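Local coordinates for protein CT263 (Chlamydia trachomatis, PDB 4QAS) that probably acts as a nucleosidase that cleaves the N-glycosidic bond of a futalosine-type intermediate in menaquinone synthesis, at residues 109-114 / 146-151; 9-14 / 20-25. The protein carries 1 engineered substitution. All coordinates share one frame; numbering follows the deposited sequence.

Contact 1: residues 109-114 / 146-151; sequences LEVTPI and FIAKQA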
ATOM      1  N   LEU A 109      12.046 -18.059  20.641  1.00 15.98           N
ATOM      2  CA  LEU A 109      13.047 -17.371  19.857  1.00 18.16           C
ATOM      3  C   LEU A 109      12.748 -15.891  19.783  1.00 17.83           C
ATOM      4  O   LEU A 109      11.594 -15.482  19.602  1.00 17.38           O
ATOM      5  CB  LEU A 109      13.110 -17.909  18.443  1.00 19.54           C
ATOM      6  CG  LEU A 109      13.741 -19.285  18.263  1.00 21.37           C
ATOM      7  CD1 LEU A 109      13.512 -19.705  16.809  1.00 25.82           C
ATOM      8  CD2 LEU A 109      15.204 -19.301  18.627  1.00 23.15           C
ATOM      9  N   GLU A 110      13.794 -15.088  19.871  1.00 17.24           N
ATOM     10  CA  GLU A 110      13.674 -13.672  19.603  1.00 17.31           C
ATOM     11  C   GLU A 110      13.454 -13.449  18.108  1.00 17.57           C
ATOM     12  O   GLU A 110      13.962 -14.191  17.258  1.00 19.35           O
ATOM     13  CB  GLU A 110      14.942 -12.940  20.034  1.00 18.31           C
ATOM     14  CG  GLU A 110      14.723 -11.460  20.295  1.00 19.46           C
ATOM     15  CD  GLU A 110      13.962 -11.197  21.600  1.00 20.76           C
ATOM     16  OE1 GLU A 110      13.589 -10.025  21.850  1.00 25.35           O
ATOM     17  OE2 GLU A 110      13.794 -12.136  22.393  1.00 23.10           O
ATOM     18  N   VAL A 111      12.682 -12.408  17.799  1.00 18.59           N
ATOM     19  CA  VAL A 111      12.530 -11.990  16.416  0.55 20.83           C
ATOM     20  C   VAL A 111      12.810 -10.502  16.344  1.00 22.06           C
ATOM     21  O   VAL A 111      12.843  -9.783  17.345  1.00 22.27           O
ATOM     22  CB  VAL A 111      11.173 -12.349  15.774  0.55 20.43           C
ATOM     23  CG1 VAL A 111      11.115 -13.821  15.406  0.55 25.83           C
ATOM     24  CG2 VAL A 111      10.067 -12.015  16.709  0.55 21.14           C
ATOM     25  N   THR A 112      13.119 -10.064  15.132  1.00 19.37           N
ATOM     26  CA  THR A 112      13.651  -8.715  14.930  1.00 19.64           C
ATOM     27  C   THR A 112      12.490  -7.729  14.842  1.00 16.94           C
ATOM     28  O   THR A 112      11.690  -7.813  13.897  1.00 17.64           O
ATOM     29  CB  THR A 112      14.450  -8.680  13.648  1.00 20.31           C
ATOM     30  OG1 THR A 112      15.552  -9.594  13.774  1.00 25.51           O
ATOM     31  CG2 THR A 112      14.974  -7.270  13.370  1.00 23.56           C
ATOM     32  N   PRO A 113      12.364  -6.765  15.758  1.00 19.55           N
ATOM     33  CA  PRO A 113      11.204  -5.875  15.702  1.00 19.21           C
ATOM     34  C   PRO A 113      11.309  -4.875  14.565  1.00 18.40           C
ATOM     35  O   PRO A 113      12.378  -4.374  14.222  1.00 23.28           O
ATOM     36  CB  PRO A 113      11.218  -5.159  17.057  1.00 25.31           C
ATOM     37  CG  PRO A 113      12.189  -5.886  17.884  1.00 32.82           C
ATOM     38  CD  PRO A 113      13.187  -6.488  16.943  1.00 24.67           C
ATOM     39  N   ILE A 114      10.157  -4.580  13.995  1.00 17.98           N
ATOM     40  CA  ILE A 114      10.021  -3.626  12.902  1.00 17.57           C
ATOM     41  C   ILE A 114       9.892  -2.236  13.501  1.00 18.93           C
ATOM     42  O   ILE A 114       9.114  -2.049  14.451  1.00 19.55           O
ATOM     43  CB  ILE A 114       8.785  -3.978  12.077  1.00 19.42           C
ATOM     44  CG1 ILE A 114       9.067  -5.282  11.340  1.00 27.73           C
ATOM     45  CG2 ILE A 114       8.390  -2.843  11.117  1.00 21.86           C
ATOM     46  CD1 ILE A 114       7.864  -5.994  10.942  1.00 22.69           C
ATOM     47  N   PHE A 146       7.214 -21.669  13.962  1.00 17.73           N
ATOM     48  CA  PHE A 146       7.713 -22.486  12.869  1.00 18.89           C
ATOM     49  C   PHE A 146       8.511 -21.653  11.877  1.00 17.38           C
ATOM     50  O   PHE A 146       9.607 -22.044  11.473  1.00 18.58           O
ATOM     51  CB  PHE A 146       6.524 -23.166  12.182  1.00 22.41           C
ATOM     52  CG  PHE A 146       6.877 -23.848  10.892  1.00 22.33           C
ATOM     53  CD1 PHE A 146       7.728 -24.926  10.905  1.00 23.88           C
ATOM     54  CD2 PHE A 146       6.370 -23.407   9.672  1.00 23.53           C
ATOM     55  CE1 PHE A 146       8.084 -25.587   9.745  1.00 27.90           C
ATOM     56  CE2 PHE A 146       6.724 -24.065   8.493  1.00 28.65           C
ATOM     57  CZ  PHE A 146       7.587 -25.156   8.538  1.00 25.74           C
ATOM     58  N   ILE A 147       7.989 -20.482  11.509  1.00 16.12           N
ATOM     59  CA  ILE A 147       8.657 -19.663  10.506  1.00 17.57           C
ATOM     60  C   ILE A 147       9.965 -19.111  11.058  1.00 16.83           C
ATOM     61  O   ILE A 147      10.987 -19.121  10.375  1.00 18.50           O
ATOM     62  CB  ILE A 147       7.718 -18.540  10.035  1.00 16.10           C
ATOM     63  CG1 ILE A 147       6.503 -19.146   9.323  1.00 16.28           C
ATOM     64  CG2 ILE A 147       8.465 -17.579   9.109  1.00 18.55           C
ATOM     65  CD1 ILE A 147       5.348 -18.181   9.125  1.00 16.77           C
ATOM     66  N   ALA A 148       9.935 -18.574  12.287  1.00 17.55           N
ATOM     67  CA  ALA A 148      11.158 -18.023  12.873  1.00 17.15           C
ATOM     68  C   ALA A 148      12.234 -19.088  12.992  1.00 20.24           C
ATOM     69  O   ALA A 148      13.426 -18.817  12.784  1.00 21.79           O
ATOM     70  CB  ALA A 148      10.880 -17.437  14.250  1.00 21.14           C
ATOM     71  N   LYS A 149      11.851 -20.308  13.379  1.00 20.03           N
ATOM     72  CA  LYS A 149      12.839 -21.372  13.507  1.00 22.88           C
ATOM     73  C   LYS A 149      13.411 -21.758  12.150  1.00 22.66           C
ATOM     74  O   LYS A 149      14.622 -21.968  12.019  1.00 25.60           O
ATOM     75  CB  LYS A 149      12.219 -22.575  14.208  1.00 23.48           C
ATOM     76  CG  LYS A 149      13.165 -23.749  14.389  1.00 31.03           C
ATOM     77  CD  LYS A 149      14.337 -23.380  15.298  1.00 37.77           C
ATOM     78  CE  LYS A 149      15.213 -24.584  15.626  1.00 56.66           C
ATOM     79  NZ  LYS A 149      15.789 -25.206  14.403  1.00 62.19           N
ATOM     80  N   GLN A 150      12.565 -21.823  11.117  1.00 20.98           N
ATOM     81  CA  GLN A 150      13.081 -22.104   9.778  1.00 21.03           C
ATOM     82  C   GLN A 150      14.011 -20.994   9.301  1.00 21.01           C
ATOM     83  O   GLN A 150      15.026 -21.271   8.658  1.00 24.01           O
ATOM     84  CB  GLN A 150      11.940 -22.344   8.785  1.00 22.46           C
ATOM     85  CG  GLN A 150      11.098 -23.588   9.075  1.00 21.62           C
ATOM     86  CD  GLN A 150      11.946 -24.826   9.212  1.00 27.04           C
ATOM     87  OE1 GLN A 150      12.282 -25.241  10.320  1.00 26.40           O
ATOM     88  NE2 GLN A 150      12.313 -25.420   8.085  1.00 28.18           N
ATOM     89  N   ALA A 151      13.702 -19.735   9.631  1.00 22.11           N
ATOM     90  CA  ALA A 151      14.588 -18.632   9.257  1.00 23.31           C
ATOM     91  C   ALA A 151      15.968 -18.807   9.882  1.00 25.61           C
ATOM     92  O   ALA A 151      16.986 -18.493   9.255  1.00 30.07           O
ATOM     93  CB  ALA A 151      13.973 -17.297   9.691  1.00 21.66           C
TER
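L109 and V111 meet A148 and K149 without any flat group between them; the nearby ring belongs to F146, on the same helix, and it touches nothing on segment 109-114. One face of that ring carries Q150 CG from the next turn, 3.7 Å above the plane and offset toward the rim, while the F146 side chain also packs on V59 and L62. What joins the two segments is helix-on-sheet packing in an α/β fold consistent with a nucleosidase of the MTAN type: helix 144-153 lies against the end of strand 106-110 and the loop that follows it. The contact is small, burying 153 Å² in all, and no hydrogen bond crosses it.

A148 turns its methyl toward the strand, where V96 of strand 90-99 also packs on it. V111 is modelled in two conformers; in one of them V111 CG1 comes to 3.8 Å from A148 CB, so this touch is less certain than that of L109. V111 also rests on I93 and M160, and backbone bonds from L109 to V96 and from V111 to T94 hold this edge to the sheet.

L109 does most of the work from the strand. Its chain runs out with CG beside the backbone N (chi1 -73°) and CD1 extended from CA (chi2 172°), which carries the methyl to the helix backbone. There L109 CD1 sits 3.8 Å from K149 CA, in the angle between that residue's main chain and its aliphatic stem. The stem starts with CG anti to the backbone N and bends at chi2 (64°), which swings K149 CD back alongside L109 CD1 at 4.1 Å; beyond CD the chain leads away from the strand.

Contact 2: residues 9-14 / 20-25; sequences LLLIFA and ARTLSL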
ATOM      1  N   LEU A   9      13.469  -9.623  -0.311  1.00 17.71           N
ATOM      2  CA  LEU A   9      12.557  -9.646   0.815  1.00 15.52           C
ATOM      3  C   LEU A   9      11.521 -10.724   0.557  1.00 17.45           C
ATOM      4  O   LEU A   9      10.858 -10.704  -0.488  1.00 18.82           O
ATOM      5  CB  LEU A   9      11.900  -8.277   0.941  1.00 19.51           C
ATOM      6  CG  LEU A   9      10.870  -8.109   2.048  1.00 19.62           C
ATOM      7  CD1 LEU A   9      11.336  -8.607   3.406  1.00 18.86           C
ATOM      8  CD2 LEU A   9      10.469  -6.633   2.143  1.00 20.61           C
ATOM      9  N   LEU A  10      11.403 -11.667   1.491  1.00 16.32           N
ATOM     10  CA  LEU A  10      10.406 -12.733   1.427  1.00 17.08           C
ATOM     11  C   LEU A  10       9.301 -12.399   2.422  1.00 15.16           C
ATOM     12  O   LEU A  10       9.571 -12.242   3.623  1.00 16.13           O
ATOM     13  CB  LEU A  10      11.028 -14.075   1.787  1.00 17.93           C
ATOM     14  CG  LEU A  10      10.063 -15.267   1.816  1.00 18.67           C
ATOM     15  CD1 LEU A  10       9.423 -15.491   0.438  1.00 19.27           C
ATOM     16  CD2 LEU A  10      10.773 -16.504   2.283  1.00 20.08           C
ATOM     17  N   LEU A  11       8.073 -12.321   1.939  1.00 14.10           N
ATOM     18  CA  LEU A  11       6.896 -12.212   2.789  1.00 13.42           C
ATOM     19  C   LEU A  11       6.225 -13.568   2.888  1.00 14.84           C
ATOM     20  O   LEU A  11       5.998 -14.235   1.865  1.00 16.31           O
ATOM     21  CB  LEU A  11       5.892 -11.245   2.182  1.00 14.63           C
ATOM     22  CG  LEU A  11       6.432  -9.862   1.852  1.00 16.66           C
ATOM     23  CD1 LEU A  11       5.310  -8.965   1.296  1.00 17.91           C
ATOM     24  CD2 LEU A  11       7.099  -9.149   3.001  1.00 17.12           C
ATOM     25  N   ILE A  12       5.919 -13.983   4.115  1.00 13.66           N
ATOM     26  CA  ILE A  12       5.323 -15.282   4.391  1.00 14.35           C
ATOM     27  C   ILE A  12       4.005 -15.040   5.093  1.00 14.06           C
ATOM     28  O   ILE A  12       3.960 -14.419   6.168  1.00 14.55           O
ATOM     29  CB  ILE A  12       6.233 -16.177   5.240  1.00 16.11           C
ATOM     30  CG1 ILE A  12       7.586 -16.359   4.560  1.00 18.43           C
ATOM     31  CG2 ILE A  12       5.580 -17.520   5.443  1.00 17.49           C
ATOM     32  CD1 ILE A  12       8.627 -16.947   5.447  1.00 21.90           C
ATOM     33  N   PHE A  13       2.937 -15.547   4.501  1.00 14.07           N
ATOM     34  CA  PHE A  13       1.604 -15.527   5.078  1.00 13.56           C
ATOM     35  C   PHE A  13       1.155 -16.957   5.323  1.00 15.39           C
ATOM     36  O   PHE A  13       1.537 -17.876   4.612  1.00 16.50           O
ATOM     37  CB  PHE A  13       0.619 -14.878   4.112  1.00 13.72           C
ATOM     38  CG  PHE A  13       0.899 -13.432   3.838  1.00 13.16           C
ATOM     39  CD1 PHE A  13       0.379 -12.445   4.663  1.00 13.76           C
ATOM     40  CD2 PHE A  13       1.675 -13.047   2.746  1.00 13.75           C
ATOM     41  CE1 PHE A  13       0.622 -11.115   4.407  1.00 14.03           C
ATOM     42  CE2 PHE A  13       1.927 -11.717   2.505  1.00 15.05           C
ATOM     43  CZ  PHE A  13       1.405 -10.768   3.326  1.00 14.42           C
ATOM     44  N   ALA A  14       0.335 -17.146   6.354  1.00 14.63           N
ATOM     45  CA  ALA A  14      -0.146 -18.476   6.682  1.00 15.88           C
ATOM     46  C   ALA A  14      -1.206 -18.961   5.713  1.00 17.62           C
ATOM     47  O   ALA A  14      -1.280 -20.155   5.437  1.00 18.92           O
ATOM     48  CB  ALA A  14      -0.705 -18.521   8.116  1.00 17.56           C
ATOM     49  N   ALA A  20      -4.089 -11.521   1.046  1.00 13.05           N
ATOM     50  CA  ALA A  20      -4.826 -10.976  -0.097  1.00 15.91           C
ATOM     51  C   ALA A  20      -4.512  -9.501  -0.356  1.00 14.93           C
ATOM     52  O   ALA A  20      -4.247  -9.106  -1.500  1.00 15.66           O
ATOM     53  CB  ALA A  20      -6.320 -11.192   0.117  1.00 18.00           C
ATOM     54  N   ARG A  21      -4.584  -8.655   0.671  1.00 13.97           N
ATOM     55  CA  ARG A  21      -4.444  -7.223   0.397  1.00 14.83           C
ATOM     56  C   ARG A  21      -3.003  -6.847   0.085  1.00 14.92           C
ATOM     57  O   ARG A  21      -2.767  -5.953  -0.727  1.00 15.03           O
ATOM     58  CB  ARG A  21      -5.035  -6.378   1.523  1.00 14.50           C
ATOM     59  CG  ARG A  21      -6.541  -6.596   1.748  1.00 15.90           C
ATOM     60  CD  ARG A  21      -7.410  -6.334   0.524  1.00 16.56           C
ATOM     61  NE  ARG A  21      -7.052  -5.107  -0.142  1.00 16.20           N
ATOM     62  CZ  ARG A  21      -7.361  -4.816  -1.388  1.00 17.99           C
ATOM     63  NH1 ARG A  21      -8.214  -5.579  -2.043  1.00 22.58           N
ATOM     64  NH2 ARG A  21      -6.921  -3.706  -1.960  1.00 22.94           N
ATOM     65  N   THR A  22      -2.026  -7.554   0.643  1.00 14.09           N
ATOM     66  CA  THR A  22      -0.645  -7.311   0.245  1.00 13.99           C
ATOM     67  C   THR A  22      -0.409  -7.699  -1.208  1.00 13.44           C
ATOM     68  O   THR A  22       0.298  -6.994  -1.937  1.00 14.42           O
ATOM     69  CB  THR A  22       0.307  -8.064   1.168  1.00 14.50           C
ATOM     70  OG1 THR A  22       0.194  -7.518   2.495  1.00 13.28           O
ATOM     71  CG2 THR A  22       1.744  -7.917   0.706  1.00 15.93           C
ATOM     72  N   LEU A  23      -1.022  -8.788  -1.665  1.00 13.52           N
ATOM     73  CA  LEU A  23      -0.878  -9.190  -3.049  1.00 15.48           C
ATOM     74  C   LEU A  23      -1.525  -8.192  -3.994  1.00 15.49           C
ATOM     75  O   LEU A  23      -1.113  -8.121  -5.153  1.00 18.27           O
ATOM     76  CB  LEU A  23      -1.452 -10.585  -3.252  1.00 16.66           C
ATOM     77  CG  LEU A  23      -0.653 -11.747  -2.626  1.00 17.76           C
ATOM     78  CD1 LEU A  23      -1.466 -13.024  -2.667  1.00 19.65           C
ATOM     79  CD2 LEU A  23       0.658 -11.919  -3.348  1.00 18.07           C
ATOM     80  N   SER A  24      -2.486  -7.387  -3.521  1.00 14.61           N
ATOM     81  CA  SER A  24      -3.062  -6.332  -4.345  1.00 15.61           C
ATOM     82  C   SER A  24      -2.173  -5.088  -4.420  1.00 14.54           C
ATOM     83  O   SER A  24      -2.331  -4.293  -5.333  1.00 15.89           O
ATOM     84  CB  SER A  24      -4.445  -5.978  -3.795  1.00 16.85           C
ATOM     85  OG  SER A  24      -5.125  -5.163  -4.694  1.00 19.93           O
ATOM     86  N   LEU A  25      -1.267  -4.896  -3.472  1.00 14.66           N
ATOM     87  CA  LEU A  25      -0.486  -3.656  -3.405  1.00 14.93           C
ATOM     88  C   LEU A  25       0.501  -3.502  -4.538  1.00 14.89           C
ATOM     89  O   LEU A  25       0.855  -2.379  -4.883  1.00 16.80           O
ATOM     90  CB  LEU A  25       0.368  -3.645  -2.157  1.00 20.56           C
ATOM     91  CG  LEU A  25      -0.257  -3.470  -0.821  1.00 21.32           C
ATOM     92  CD1 LEU A  25       0.927  -3.376   0.188  1.00 23.53           C
ATOM     93  CD2 LEU A  25      -1.110  -2.234  -0.790  1.00 25.83           C
TER
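T22 projects from the helix onto the strand, touching both L11 and F13; its CG2 reaches both residues, while OG1 meets the F13 ring alone. The apolar contacts come first. T22 CG2, anti to the backbone N, reaches back to the strand and meets L11 CD1 at 3.8 Å, the two side chains lying at a slant to each other. The F13 ring, swung toward the helix by chi1 -64°, brings its far atom CZ to 3.6 Å from T22 CB.

The polar atom contributes packing as well. T22 OG1 lies 3.6 Å from F13 CZ, approaching the ring obliquely, and no hydrogen bond links the two segments. Helix 180-197 backs the same cluster, with I191 touching both F13 and T22 and A188 touching T22. Segment 20-25 also reaches the dimer interface, where S24 OG hydrogen-bonds to S24 O of the second subunit.

Strand 7-13 is flanked by parallel strands 43-49 and 71-80, and its alternate residues L11 and F13 face helix 16-25. This is the packing of a β-α unit, here the first one of the α/β sheet fold.

In the fold
Contact 2 comes first along the chain and closes before contact 1 opens, so the two follow in series, with their centres about 17 Å apart. Both pack a helix on the same mixed sheet: helix 16-25 on strand 7-13, and helix 144-153 at the end of strand 106-110. Strand 7-13 connects them. While L11 and F13 serve contact 2, the intervening I12 points to the other side and packs on the helix of contact 1, I147 CG2 standing 3.7 Å from I12 CD1. Strand 7-13 thus has a helix packed on each of its two faces, and the contact 2 face also continues into the dimer interface.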